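Local coordinates for protein alginate lyase AlgAT5 (Defluviitalea, PDB 5ZQI) that probably cleaves alginate by beta-elimination, as an alginate lyase of polysaccharide lyase family 7 built on a beta-sandwich, at residues H143-D148 against L264-S269; I73-E78 against G109-E114; L154-D159 against K249-D254; G213-V218 against K225-K230. All blocks are in the same frame, centred on the assembly; numbering follows the deposited sequence.

Contact 1. Residues H143-D148 against L264-S269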
loop_
_atom_site.group_PDB
_atom_site.type_symbol
_atom_site.label_atom_id
_atom_site.label_comp_id
_atom_site.label_asym_id
_atom_site.label_seq_id
_atom_site.Cartn_x
_atom_site.Cartn_y
_atom_site.Cartn_z
ATOM N N HIS A 143 -5.979 10.010 -12.473
ATOM C CA HIS A 143 -6.073 9.383 -11.159
ATOM C C HIS A 143 -4.682 9.324 -10.562
ATOM O O HIS A 143 -3.785 8.711 -11.141
ATOM C CB HIS A 143 -6.698 7.996 -11.311
ATOM C CG HIS A 143 -7.851 8.016 -12.248
ATOM N ND1 HIS A 143 -9.070 8.580 -11.923
ATOM C CD2 HIS A 143 -7.929 7.674 -13.557
ATOM C CE1 HIS A 143 -9.859 8.518 -12.974
ATOM N NE2 HIS A 143 -9.191 7.987 -13.982
ATOM N N THR A 144 -4.506 9.940 -9.391
ATOM C CA THR A 144 -3.181 10.128 -8.814
ATOM C C THR A 144 -3.165 9.696 -7.363
ATOM O O THR A 144 -4.089 10.009 -6.619
ATOM C CB THR A 144 -2.781 11.598 -8.883
ATOM O OG1 THR A 144 -2.841 12.060 -10.239
ATOM C CG2 THR A 144 -1.373 11.840 -8.322
ATOM N N MET A 145 -2.105 8.992 -6.955
ATOM C CA MET A 145 -1.822 8.712 -5.556
ATOM C C MET A 145 -0.386 9.131 -5.256
ATOM O O MET A 145 0.538 8.799 -6.019
ATOM C CB MET A 145 -1.991 7.237 -5.214
ATOM C CG MET A 145 -1.681 6.946 -3.727
ATOM S SD MET A 145 -2.142 5.306 -3.162
ATOM C CE MET A 145 -1.237 4.234 -4.271
ATOM N N ILE A 146 -0.197 9.869 -4.169
ATOM C CA ILE A 146 1.124 10.209 -3.652
ATOM C C ILE A 146 1.272 9.623 -2.256
ATOM O O ILE A 146 0.428 9.861 -1.380
ATOM C CB ILE A 146 1.372 11.720 -3.601
ATOM C CG1 ILE A 146 1.018 12.375 -4.915
ATOM C CG2 ILE A 146 2.858 11.949 -3.285
ATOM C CD1 ILE A 146 1.066 13.910 -4.899
ATOM N N ILE A 147 2.322 8.839 -2.047
ATOM C CA ILE A 147 2.618 8.265 -0.740
ATOM C C ILE A 147 4.002 8.737 -0.304
ATOM O O ILE A 147 4.977 8.565 -1.040
ATOM C CB ILE A 147 2.598 6.728 -0.739
ATOM C CG1 ILE A 147 1.432 6.119 -1.509
ATOM C CG2 ILE A 147 2.601 6.233 0.726
ATOM C CD1 ILE A 147 1.527 4.612 -1.576
ATOM N N ASP A 148 4.091 9.338 0.885
ATOM C CA ASP A 148 5.325 9.803 1.515
ATOM C C ASP A 148 5.536 8.860 2.691
ATOM O O ASP A 148 4.728 8.853 3.622
ATOM C CB ASP A 148 5.137 11.257 1.921
ATOM C CG ASP A 148 6.304 11.837 2.626
ATOM O OD1 ASP A 148 7.325 11.154 2.800
ATOM O OD2 ASP A 148 6.204 13.056 2.947
ATOM N N LEU A 264 -0.330 10.996 2.562
ATOM C CA LEU A 264 -1.061 10.129 1.643
ATOM C C LEU A 264 -2.150 10.979 1.009
ATOM O O LEU A 264 -2.950 11.583 1.728
ATOM C CB LEU A 264 -1.668 8.934 2.371
ATOM C CG LEU A 264 -2.467 7.940 1.535
ATOM C CD1 LEU A 264 -1.593 7.285 0.498
ATOM C CD2 LEU A 264 -3.060 6.875 2.478
ATOM N N VAL A 265 -2.180 11.023 -0.319
ATOM C CA VAL A 265 -3.210 11.761 -1.040
ATOM C C VAL A 265 -3.614 11.005 -2.297
ATOM O O VAL A 265 -2.781 10.434 -3.000
ATOM C CB VAL A 265 -2.771 13.203 -1.401
ATOM C CG1 VAL A 265 -1.666 13.228 -2.421
ATOM C CG2 VAL A 265 -3.944 14.061 -1.858
ATOM N N VAL A 266 -4.915 10.999 -2.554
ATOM C CA VAL A 266 -5.502 10.507 -3.799
ATOM C C VAL A 266 -6.308 11.638 -4.407
ATOM O O VAL A 266 -7.097 12.288 -3.706
ATOM C CB VAL A 266 -6.382 9.271 -3.565
ATOM C CG1 VAL A 266 -7.239 8.979 -4.778
ATOM C CG2 VAL A 266 -5.508 8.068 -3.254
ATOM N N THR A 267 -6.090 11.879 -5.700
ATOM C CA THR A 267 -6.870 12.865 -6.425
ATOM C C THR A 267 -7.412 12.274 -7.722
ATOM O O THR A 267 -6.806 11.387 -8.340
ATOM C CB THR A 267 -6.050 14.120 -6.776
ATOM O OG1 THR A 267 -5.045 13.814 -7.746
ATOM C CG2 THR A 267 -5.418 14.761 -5.568
ATOM N N HIS A 268 -8.562 12.797 -8.132
ATOM C CA HIS A 268 -9.211 12.406 -9.359
ATOM C C HIS A 268 -9.725 13.640 -10.089
ATOM O O HIS A 268 -10.334 14.525 -9.481
ATOM C CB HIS A 268 -10.403 11.471 -9.116
ATOM C CG HIS A 268 -10.022 10.168 -8.512
ATOM N ND1 HIS A 268 -9.457 9.162 -9.256
ATOM C CD2 HIS A 268 -10.081 9.712 -7.237
ATOM C CE1 HIS A 268 -9.200 8.130 -8.476
ATOM N NE2 HIS A 268 -9.564 8.437 -7.248
ATOM N N SER A 269 -9.513 13.672 -11.412
ATOM C CA SER A 269 -10.040 14.734 -12.265
ATOM C C SER A 269 -10.638 14.115 -13.514
ATOM O O SER A 269 -10.220 13.041 -13.951
ATOM C CB SER A 269 -8.960 15.768 -12.632
ATOM O OG SER A 269 -7.937 15.201 -13.416
HETATM O O HOH W 1 -5.438 13.144 -10.465
#

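Contact 2. Residues I73-E78 against G109-E114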
loop_
_atom_site.group_PDB
_atom_site.type_symbol
_atom_site.label_atom_id
_atom_site.label_comp_id
_atom_site.label_asym_id
_atom_site.label_seq_id
_atom_site.Cartn_x
_atom_site.Cartn_y
_atom_site.Cartn_z
ATOM N N ILE A 73 -5.246 -9.745 11.127
ATOM C CA ILE A 73 -5.810 -10.565 12.198
ATOM C C ILE A 73 -7.318 -10.632 12.002
ATOM O O ILE A 73 -7.866 -10.011 11.095
ATOM C CB ILE A 73 -5.480 -10.031 13.614
ATOM C CG1 ILE A 73 -5.985 -8.603 13.727
ATOM C CG2 ILE A 73 -3.980 -10.143 13.878
ATOM C CD1 ILE A 73 -5.978 -8.070 15.179
ATOM N N ASN A 74 -7.990 -11.404 12.877
ATOM C CA ASN A 74 -9.455 -11.457 12.909
ATOM C C ASN A 74 -10.040 -11.838 11.553
ATOM O O ASN A 74 -11.048 -11.275 11.114
ATOM C CB ASN A 74 -10.029 -10.131 13.401
ATOM C CG ASN A 74 -9.525 -9.752 14.792
ATOM O OD1 ASN A 74 -9.111 -10.601 15.584
ATOM N ND2 ASN A 74 -9.530 -8.466 15.073
ATOM N N ASP A 75 -9.454 -12.847 10.916
ATOM C CA ASP A 75 -9.908 -13.311 9.605
ATOM C C ASP A 75 -9.822 -12.196 8.565
ATOM O O ASP A 75 -10.680 -12.061 7.700
ATOM C CB ASP A 75 -11.317 -13.894 9.706
ATOM C CG ASP A 75 -11.369 -15.092 10.643
ATOM O OD1 ASP A 75 -10.451 -15.949 10.558
ATOM O OD2 ASP A 75 -12.306 -15.178 11.474
ATOM N N ALA A 76 -8.739 -11.415 8.617
ATOM C CA ALA A 76 -8.534 -10.293 7.698
ATOM C C ALA A 76 -9.729 -9.333 7.741
ATOM O O ALA A 76 -10.264 -8.890 6.719
ATOM C CB ALA A 76 -8.255 -10.805 6.279
ATOM N N GLU A 77 -10.075 -8.930 8.959
ATOM C CA GLU A 77 -11.199 -8.032 9.189
ATOM C C GLU A 77 -11.007 -6.695 8.490
ATOM O O GLU A 77 -9.898 -6.149 8.439
ATOM C CB GLU A 77 -11.342 -7.799 10.706
ATOM C CG GLU A 77 -12.412 -6.826 11.131
ATOM C CD GLU A 77 -12.511 -6.705 12.633
ATOM O OE1 GLU A 77 -11.695 -7.340 13.313
ATOM O OE2 GLU A 77 -13.389 -5.989 13.126
ATOM N N GLU A 78 -12.110 -6.151 7.988
ATOM C CA GLU A 78 -12.138 -4.813 7.440
ATOM C C GLU A 78 -12.714 -3.829 8.446
ATOM O O GLU A 78 -13.748 -4.094 9.078
ATOM C CB GLU A 78 -12.952 -4.733 6.151
ATOM C CG GLU A 78 -12.372 -5.530 5.004
ATOM C CD GLU A 78 -13.076 -5.285 3.687
ATOM O OE1 GLU A 78 -14.187 -4.712 3.689
ATOM O OE2 GLU A 78 -12.517 -5.678 2.638
ATOM N N GLY A 109 2.689 -14.701 10.028
ATOM C CA GLY A 109 1.673 -15.601 10.521
ATOM C C GLY A 109 0.273 -15.048 10.488
ATOM O O GLY A 109 -0.659 -15.720 10.939
ATOM N N GLY A 110 0.082 -13.869 9.913
ATOM C CA GLY A 110 -1.224 -13.243 9.947
ATOM C C GLY A 110 -2.264 -13.935 9.082
ATOM O O GLY A 110 -1.966 -14.711 8.176
ATOM N N ASP A 111 -3.523 -13.615 9.376
ATOM C CA ASP A 111 -4.638 -14.054 8.549
ATOM C C ASP A 111 -4.590 -13.347 7.204
ATOM O O ASP A 111 -4.051 -12.237 7.078
ATOM C CB ASP A 111 -5.968 -13.780 9.253
ATOM C CG ASP A 111 -6.125 -14.571 10.524
ATOM O OD1 ASP A 111 -5.461 -15.619 10.679
ATOM O OD2 ASP A 111 -6.938 -14.155 11.374
ATOM N N THR A 112 -5.127 -14.014 6.188
ATOM C CA THR A 112 -5.074 -13.500 4.826
ATOM C C THR A 112 -6.469 -13.342 4.234
ATOM O O THR A 112 -7.416 -14.038 4.605
ATOM C CB THR A 112 -4.241 -14.410 3.910
ATOM O OG1 THR A 112 -4.816 -15.726 3.844
ATOM C CG2 THR A 112 -2.806 -14.530 4.421
ATOM N N THR A 113 -6.583 -12.412 3.288
ATOM C CA THR A 113 -7.825 -12.250 2.559
ATOM C C THR A 113 -8.094 -13.442 1.642
ATOM O O THR A 113 -7.187 -14.188 1.249
ATOM C CB THR A 113 -7.793 -10.985 1.698
ATOM O OG1 THR A 113 -6.678 -11.054 0.796
ATOM C CG2 THR A 113 -7.635 -9.763 2.531
ATOM N N GLU A 114 -9.363 -13.586 1.264
ATOM C CA GLU A 114 -9.767 -14.608 0.309
ATOM C C GLU A 114 -9.086 -14.366 -1.028
ATOM O O GLU A 114 -9.152 -13.264 -1.584
ATOM C CB GLU A 114 -11.285 -14.592 0.146
ATOM C CG GLU A 114 -11.805 -15.435 -1.008
ATOM C CD GLU A 114 -11.542 -16.909 -0.820
ATOM O OE1 GLU A 114 -11.321 -17.320 0.339
ATOM O OE2 GLU A 114 -11.546 -17.650 -1.825
HETATM O O HOH W 2 -6.612 -13.307 14.492
#

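Contact 3. Residues L154-D159 against K249-D254. With SO4 (sulfate ion), chain B.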
loop_
_atom_site.group_PDB
_atom_site.type_symbol
_atom_site.label_atom_id
_atom_site.label_comp_id
_atom_site.label_asym_id
_atom_site.label_seq_id
_atom_site.Cartn_x
_atom_site.Cartn_y
_atom_site.Cartn_z
ATOM N N LEU A 154 11.500 -5.849 7.368
ATOM C CA LEU A 154 11.275 -6.868 6.353
ATOM C C LEU A 154 11.303 -8.240 6.988
ATOM O O LEU A 154 12.005 -8.462 7.978
ATOM C CB LEU A 154 12.351 -6.830 5.250
ATOM C CG LEU A 154 12.421 -5.551 4.407
ATOM C CD1 LEU A 154 13.635 -5.648 3.490
ATOM C CD2 LEU A 154 11.155 -5.335 3.639
ATOM N N PRO A 155 10.579 -9.220 6.439
ATOM C CA PRO A 155 10.777 -10.605 6.884
ATOM C C PRO A 155 12.227 -11.031 6.675
ATOM O O PRO A 155 12.930 -10.510 5.803
ATOM C CB PRO A 155 9.810 -11.406 6.005
ATOM C CG PRO A 155 8.731 -10.408 5.617
ATOM C CD PRO A 155 9.514 -9.106 5.423
ATOM N N GLU A 156 12.677 -11.975 7.498
ATOM C CA GLU A 156 14.075 -12.396 7.432
ATOM C C GLU A 156 14.360 -13.295 6.229
ATOM O O GLU A 156 15.421 -13.180 5.606
ATOM C CB GLU A 156 14.496 -13.091 8.723
ATOM C CG GLU A 156 13.488 -14.013 9.376
ATOM C CD GLU A 156 13.818 -14.173 10.858
ATOM O OE1 GLU A 156 12.899 -14.048 11.712
ATOM O OE2 GLU A 156 15.012 -14.377 11.196
ATOM N N VAL A 157 13.444 -14.189 5.874
ATOM C CA VAL A 157 13.754 -15.177 4.837
ATOM C C VAL A 157 13.370 -14.644 3.461
ATOM O O VAL A 157 14.239 -14.476 2.592
ATOM C CB VAL A 157 13.076 -16.530 5.136
ATOM C CG1 VAL A 157 13.434 -17.570 4.068
ATOM C CG2 VAL A 157 13.493 -17.017 6.503
ATOM N N LYS A 158 12.080 -14.390 3.237
ATOM C CA LYS A 158 11.594 -13.780 1.989
ATOM C C LYS A 158 11.370 -12.303 2.308
ATOM O O LYS A 158 10.285 -11.881 2.741
ATOM C CB LYS A 158 10.342 -14.489 1.500
ATOM C CG LYS A 158 9.921 -14.119 0.085
ATOM C CD LYS A 158 8.838 -15.074 -0.398
ATOM C CE LYS A 158 8.354 -14.766 -1.803
ATOM N NZ LYS A 158 7.800 -13.404 -1.955
ATOM N N ASP A 159 12.415 -11.505 2.096
ATOM C CA ASP A 159 12.456 -10.122 2.573
ATOM C C ASP A 159 11.790 -9.173 1.580
ATOM O O ASP A 159 12.407 -8.244 1.023
ATOM C CB ASP A 159 13.900 -9.726 2.873
ATOM C CG ASP A 159 14.838 -9.884 1.689
ATOM O OD1 ASP A 159 14.592 -10.688 0.783
ATOM O OD2 ASP A 159 15.877 -9.197 1.708
ATOM N N LYS A 249 7.110 -20.105 3.318
ATOM C CA LYS A 249 8.372 -19.625 2.785
ATOM C C LYS A 249 9.538 -19.810 3.738
ATOM O O LYS A 249 10.673 -19.523 3.362
ATOM C CB LYS A 249 8.251 -18.132 2.423
ATOM C CG LYS A 249 7.040 -17.843 1.550
ATOM C CD LYS A 249 7.166 -18.561 0.219
ATOM C CE LYS A 249 6.141 -18.066 -0.791
ATOM N NZ LYS A 249 6.245 -18.880 -2.043
ATOM N N GLY A 250 9.288 -20.261 4.963
ATOM C CA GLY A 250 10.327 -20.441 5.945
ATOM C C GLY A 250 10.428 -19.317 6.959
ATOM O O GLY A 250 11.219 -19.417 7.886
ATOM N N ASP A 251 9.632 -18.266 6.816
ATOM C CA ASP A 251 9.620 -17.229 7.829
ATOM C C ASP A 251 8.850 -17.696 9.055
ATOM O O ASP A 251 7.944 -18.528 8.965
ATOM C CB ASP A 251 9.023 -15.939 7.260
ATOM C CG ASP A 251 10.083 -15.064 6.578
ATOM O OD1 ASP A 251 11.029 -14.664 7.295
ATOM O OD2 ASP A 251 10.007 -14.817 5.355
ATOM N N SER A 252 9.239 -17.164 10.217
ATOM C CA SER A 252 8.519 -17.429 11.452
ATOM C C SER A 252 7.205 -16.645 11.490
ATOM O O SER A 252 7.003 -15.670 10.768
ATOM C CB SER A 252 9.382 -17.068 12.657
ATOM O OG SER A 252 9.522 -15.679 12.779
ATOM N N GLU A 253 6.296 -17.093 12.358
ATOM C CA GLU A 253 5.008 -16.415 12.467
ATOM C C GLU A 253 5.165 -14.951 12.856
ATOM O O GLU A 253 4.357 -14.108 12.434
ATOM C CB GLU A 253 4.109 -17.134 13.472
ATOM C CG GLU A 253 3.620 -18.510 13.000
ATOM C CD GLU A 253 2.938 -19.302 14.087
ATOM O OE1 GLU A 253 2.727 -18.750 15.186
ATOM O OE2 GLU A 253 2.614 -20.482 13.847
ATOM N N ASP A 254 6.195 -14.620 13.634
ATOM C CA ASP A 254 6.374 -13.264 14.138
ATOM C C ASP A 254 7.327 -12.419 13.290
ATOM O O ASP A 254 7.542 -11.242 13.606
ATOM C CB ASP A 254 6.851 -13.290 15.601
ATOM C CG ASP A 254 8.098 -14.104 15.811
ATOM O OD1 ASP A 254 8.764 -14.472 14.822
ATOM O OD2 ASP A 254 8.405 -14.387 16.990
HETATM S S SO4 B . 5.742 -13.987 -5.104
HETATM O O1 SO4 B . 6.922 -14.789 -5.426
HETATM O O2 SO4 B . 5.250 -13.311 -6.303
HETATM O O3 SO4 B . 4.699 -14.846 -4.551
HETATM O O4 SO4 B . 6.087 -12.957 -4.126
#

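Contact 4. Residues G213-V218 against K225-K230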
loop_
_atom_site.group_PDB
_atom_site.type_symbol
_atom_site.label_atom_id
_atom_site.label_comp_id
_atom_site.label_asym_id
_atom_site.label_seq_id
_atom_site.Cartn_x
_atom_site.Cartn_y
_atom_site.Cartn_z
ATOM N N GLY A 213 -4.834 8.559 -19.795
ATOM C CA GLY A 213 -4.469 8.455 -21.202
ATOM C C GLY A 213 -4.068 7.074 -21.652
ATOM O O GLY A 213 -3.396 6.931 -22.664
ATOM N N GLY A 214 -4.489 6.046 -20.936
ATOM C CA GLY A 214 -4.083 4.693 -21.265
ATOM C C GLY A 214 -2.664 4.372 -20.856
ATOM O O GLY A 214 -2.045 3.470 -21.421
ATOM N N LYS A 215 -2.119 5.109 -19.898
ATOM C CA LYS A 215 -0.808 4.775 -19.370
ATOM C C LYS A 215 -0.742 5.074 -17.888
ATOM O O LYS A 215 -1.574 5.795 -17.335
ATOM C CB LYS A 215 0.292 5.531 -20.107
ATOM C CG LYS A 215 0.359 6.988 -19.795
ATOM C CD LYS A 215 1.338 7.709 -20.742
ATOM C CE LYS A 215 0.681 8.005 -22.061
ATOM N NZ LYS A 215 1.529 8.868 -22.942
ATOM N N ILE A 216 0.241 4.459 -17.255
ATOM C CA ILE A 216 0.520 4.629 -15.837
ATOM C C ILE A 216 1.948 5.150 -15.691
ATOM O O ILE A 216 2.893 4.574 -16.243
ATOM C CB ILE A 216 0.330 3.311 -15.062
ATOM C CG1 ILE A 216 -1.106 2.801 -15.173
ATOM C CG2 ILE A 216 0.732 3.547 -13.581
ATOM C CD1 ILE A 216 -1.287 1.366 -14.695
ATOM N N LYS A 217 2.093 6.283 -15.013
ATOM C CA LYS A 217 3.394 6.862 -14.706
ATOM C C LYS A 217 3.703 6.689 -13.223
ATOM O O LYS A 217 2.823 6.856 -12.372
ATOM C CB LYS A 217 3.424 8.349 -15.077
ATOM C CG LYS A 217 3.409 8.591 -16.558
ATOM C CD LYS A 217 3.369 10.073 -16.905
ATOM C CE LYS A 217 3.458 10.266 -18.425
ATOM N NZ LYS A 217 3.181 11.674 -18.830
ATOM N N VAL A 218 4.963 6.358 -12.908
ATOM C CA VAL A 218 5.431 6.263 -11.523
ATOM C C VAL A 218 6.660 7.142 -11.361
ATOM O O VAL A 218 7.612 7.024 -12.141
ATOM C CB VAL A 218 5.754 4.813 -11.124
ATOM C CG1 VAL A 218 6.098 4.720 -9.635
ATOM C CG2 VAL A 218 4.559 3.887 -11.412
ATOM N N LYS A 225 10.186 7.461 -13.322
ATOM C CA LYS A 225 10.914 6.200 -13.443
ATOM C C LYS A 225 10.264 5.179 -14.367
ATOM O O LYS A 225 10.960 4.276 -14.842
ATOM C CB LYS A 225 11.084 5.555 -12.066
ATOM C CG LYS A 225 11.844 6.398 -11.084
ATOM C CD LYS A 225 13.314 6.384 -11.412
ATOM C CE LYS A 225 14.124 6.953 -10.260
ATOM N NZ LYS A 225 15.565 7.009 -10.661
ATOM N N LEU A 226 8.978 5.333 -14.681
ATOM C CA LEU A 226 8.245 4.381 -15.511
ATOM C C LEU A 226 7.078 5.087 -16.176
ATOM O O LEU A 226 6.353 5.845 -15.522
ATOM C CB LEU A 226 7.701 3.211 -14.681
ATOM C CG LEU A 226 6.743 2.239 -15.401
ATOM C CD1 LEU A 226 7.419 1.439 -16.491
ATOM C CD2 LEU A 226 6.165 1.335 -14.312
ATOM N N THR A 227 6.913 4.840 -17.472
ATOM C CA THR A 227 5.692 5.117 -18.223
ATOM C C THR A 227 5.245 3.811 -18.874
ATOM O O THR A 227 5.985 3.229 -19.675
ATOM C CB THR A 227 5.936 6.197 -19.266
ATOM O OG1 THR A 227 6.496 7.358 -18.642
ATOM C CG2 THR A 227 4.619 6.622 -19.922
ATOM N N TYR A 228 4.054 3.338 -18.501
ATOM C CA TYR A 228 3.615 1.968 -18.782
ATOM C C TYR A 228 2.247 1.964 -19.434
ATOM O O TYR A 228 1.279 2.427 -18.837
ATOM C CB TYR A 228 3.618 1.183 -17.464
ATOM C CG TYR A 228 3.096 -0.221 -17.451
ATOM C CD1 TYR A 228 3.618 -1.193 -18.274
ATOM C CD2 TYR A 228 2.085 -0.576 -16.566
ATOM C CE1 TYR A 228 3.123 -2.492 -18.224
ATOM C CE2 TYR A 228 1.601 -1.863 -16.508
ATOM C CZ TYR A 228 2.125 -2.815 -17.346
ATOM O OH TYR A 228 1.630 -4.102 -17.272
ATOM N N ASN A 229 2.178 1.459 -20.664
ATOM C CA ASN A 229 0.889 1.365 -21.337
ATOM C C ASN A 229 -0.036 0.391 -20.615
ATOM O O ASN A 229 0.331 -0.756 -20.357
ATOM C CB ASN A 229 1.060 0.887 -22.776
ATOM C CG ASN A 229 1.776 1.877 -23.650
ATOM O OD1 ASN A 229 1.785 3.085 -23.362
ATOM N ND2 ASN A 229 2.388 1.383 -24.713
ATOM N N LYS A 230 -1.263 0.828 -20.362
ATOM C CA LYS A 230 -2.252 -0.013 -19.713
ATOM C C LYS A 230 -3.644 0.585 -19.861
ATOM O O LYS A 230 -3.896 1.740 -19.469
ATOM C CB LYS A 230 -1.864 -0.201 -18.233
ATOM C CG LYS A 230 -2.778 -1.171 -17.492
ATOM C CD LYS A 230 -2.617 -2.580 -17.991
ATOM C CE LYS A 230 -1.434 -3.299 -17.365
ATOM N NZ LYS A 230 -1.459 -4.752 -17.708
#

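Contact 1. Residues H143-D148 against L264-S269
H143 and H268 both carry CG beside the backbone N and anti to the carbonyl carbon (chi1 -43° and -64°), and this brings two imidazoles together across a non-hydrogen-bonded pair. The side chains cross at about a right angle and the rings meet rim to rim, their planes 54° apart. H143 ND1 and H268 ND1 share one hydrogen bond of 2.8 Å, in which either may be the donor. The outer nitrogens have their own partners: H143 NE2 bonds to S140 O, H268 NE2 to E125, and W136 stacks on the H143 ring. Further along the same face, M145 CG lies 4.0 Å from V266 CG2, and I147 CG1 runs alongside L264 CD1 at 3.8 Å. F237, A239 and W67 pack against this side.

The other face is more open. T144 and T267 lie side by side, and one water takes a 2.8 Å hydrogen bond with T144 OG1 and another with T267 OG1. Beside them V265 CG1, set between its backbone N and carbonyl carbon, reaches I146 CB at 3.6 Å. The backbone zips the strands through T144 with T267 and I146 with V265, each pair giving two bonds. This regular antiparallel pairing, with one face turned inward onto a second sheet, is the build of the PL7 beta-sandwich.

Contact 2. Residues I73-E78 against G109-E114
D111 OD2 is the polar atom that the I73-E78 loop grips. D75 N donates to it at 2.9 Å, arriving on the anti side of the carboxylate and 28° out of its plane. A water adds a second bond, donating to D111 OD2 at 3.2 Å while accepting from N74 N at 2.9 Å. N74 N itself points too poorly at the carboxylate to bond directly, and the water makes that link instead. D111 can reach in because its CG stands beside the backbone N (chi1 -64°), its CB heading for the turn.

The price is a neighbouring like charge. D75 OD1 lies only 4.0 Å from D111 OD2, close enough that the pair would be expected to repel somewhat; the amide and the water on D111 OD2 probably offset this. The two carboxylate planes are 18° apart.

Next to this polar grip, A76 supplies the apolar part: A76 CB sits 3.7 Å from T112 C and 3.9 Å from T113 CG2. N74, D75 and A76 all take left-handed helical backbone angles, and E77 N closes the turn on I73 O; N74 ND2 braces it with a bond to E77 OE1 of 3.0 Å.

T113 OG1 turns to R120, and a backbone bond joins D111 to P72. One loop links strand 67-70 to strand 78-79, the other leads from strand 102-107 to strand 120-127, and A76 and T113 both rest on T70 of strand 67-70.

Contact 3. Residues L154-D159 against K249-D254
V157 and K158 offer successive backbone N-H groups to the carboxylate of D251, and these hydrogen bonds are the heart of the contact. V157 N reaches D251 OD1 at 2.8 Å, and K158 N reaches D251 OD2 at 3.0 Å with an N-H...O angle of 172°. Both donors come to the syn side of their oxygen, a little over 20° out of the carboxylate plane. With each oxygen held separately, the group can hardly rotate. S245 OG adds another bond to D251 OD2, so this buried carboxylate is well satisfied; the backbone N-H groups would be expected to stabilise its negative charge.

Van der Waals contacts surround that grip. P155 CB lies 3.5 Å from D251 OD2. V157 places CG1 anti to its backbone N (chi1 -179°), which sets that methyl 3.5 Å from K249 O, while V157 CG2 turns to G250 O at 3.6 Å. The aliphatic stems of the two lysines cross, K158 CD meeting K249 CG at 3.8 Å.

Charge gathers at the far end of K158. Its chain is extended until a bend at the last torsion, and K158 NZ donates to sulfate O4 at 2.8 Å. The ion, probably from the crystallisation liquor, is also bound by Y118 and R177; K158 NZ bonds to Q244 O and H160 ND1 as well.

Both segments are loops: L154-D159 connects strand 142-153 to strand 160-167, and K249-D254 runs between strands 241-243 and 256-269. P155 rests on V161 of strand 160-167.

Contact 4. Residues G213-V218 against K225-K230
K215 and K217 both lay aliphatic chain along T227, but from different torsions. K215 holds CG between its backbone N and carbonyl carbon (chi1 72°) and bends at chi3, bringing CD to 3.6 Å from T227 CG2. K217 has CG beside the backbone N, anti to the carbonyl carbon (chi1 -70°), and runs extended beside the threonine, its CG 3.9 Å from T227 OG1.

On the other face Y228 and L226 both hold CG anti to the backbone N. I216 CD1 approaches Y228 CD2 obliquely at 4.3 Å; V218 CG2 and L226 CD2 meet at 4.2 Å, the two side chains crossing. K230, just past the strand end, brings its doubly bent chain beside I216 CD1, with CB 3.9 Å from that methyl.

Two-way bonds of I216 with Y228 and the bond from V218 N to L226 O set the register. V218 O accepts from K225 N and, weakly, from L226 N: a classic beta bulge. At the other end K230 N donates to G214 O at 3.0 Å.

The hairpin of strands 215-220 and 223-229 ends its seven-stranded sheet, with 223-229 outermost; strand 205-212 flanks 215-220, L226 packs on strand 190-194, and I216, V218 and Y228 pack on I174 of strand 172-179.

In the fold
Contacts 1 and 4 belong to the same seven-stranded antiparallel sheet, their centres about 15 Å apart: contact 1 pairs two inner strands, 142-153 and 256-269, while contact 4 is the hairpin at one edge. Contacts 2 and 3 are loop contacts on the opposite side of the chain's centre from contact 1, with centres about 17 Å apart; they touch through a probable hydrogen bond from G109 N to E253 O of 3.0 Å. Along the chain contact 2 closes first. Contact 1 then spans contact 3, which in turn spans contact 4. Strands 142-153 and 256-269 thus pair in contact 1 and connect to the loops of contact 3, tying sheet to loops.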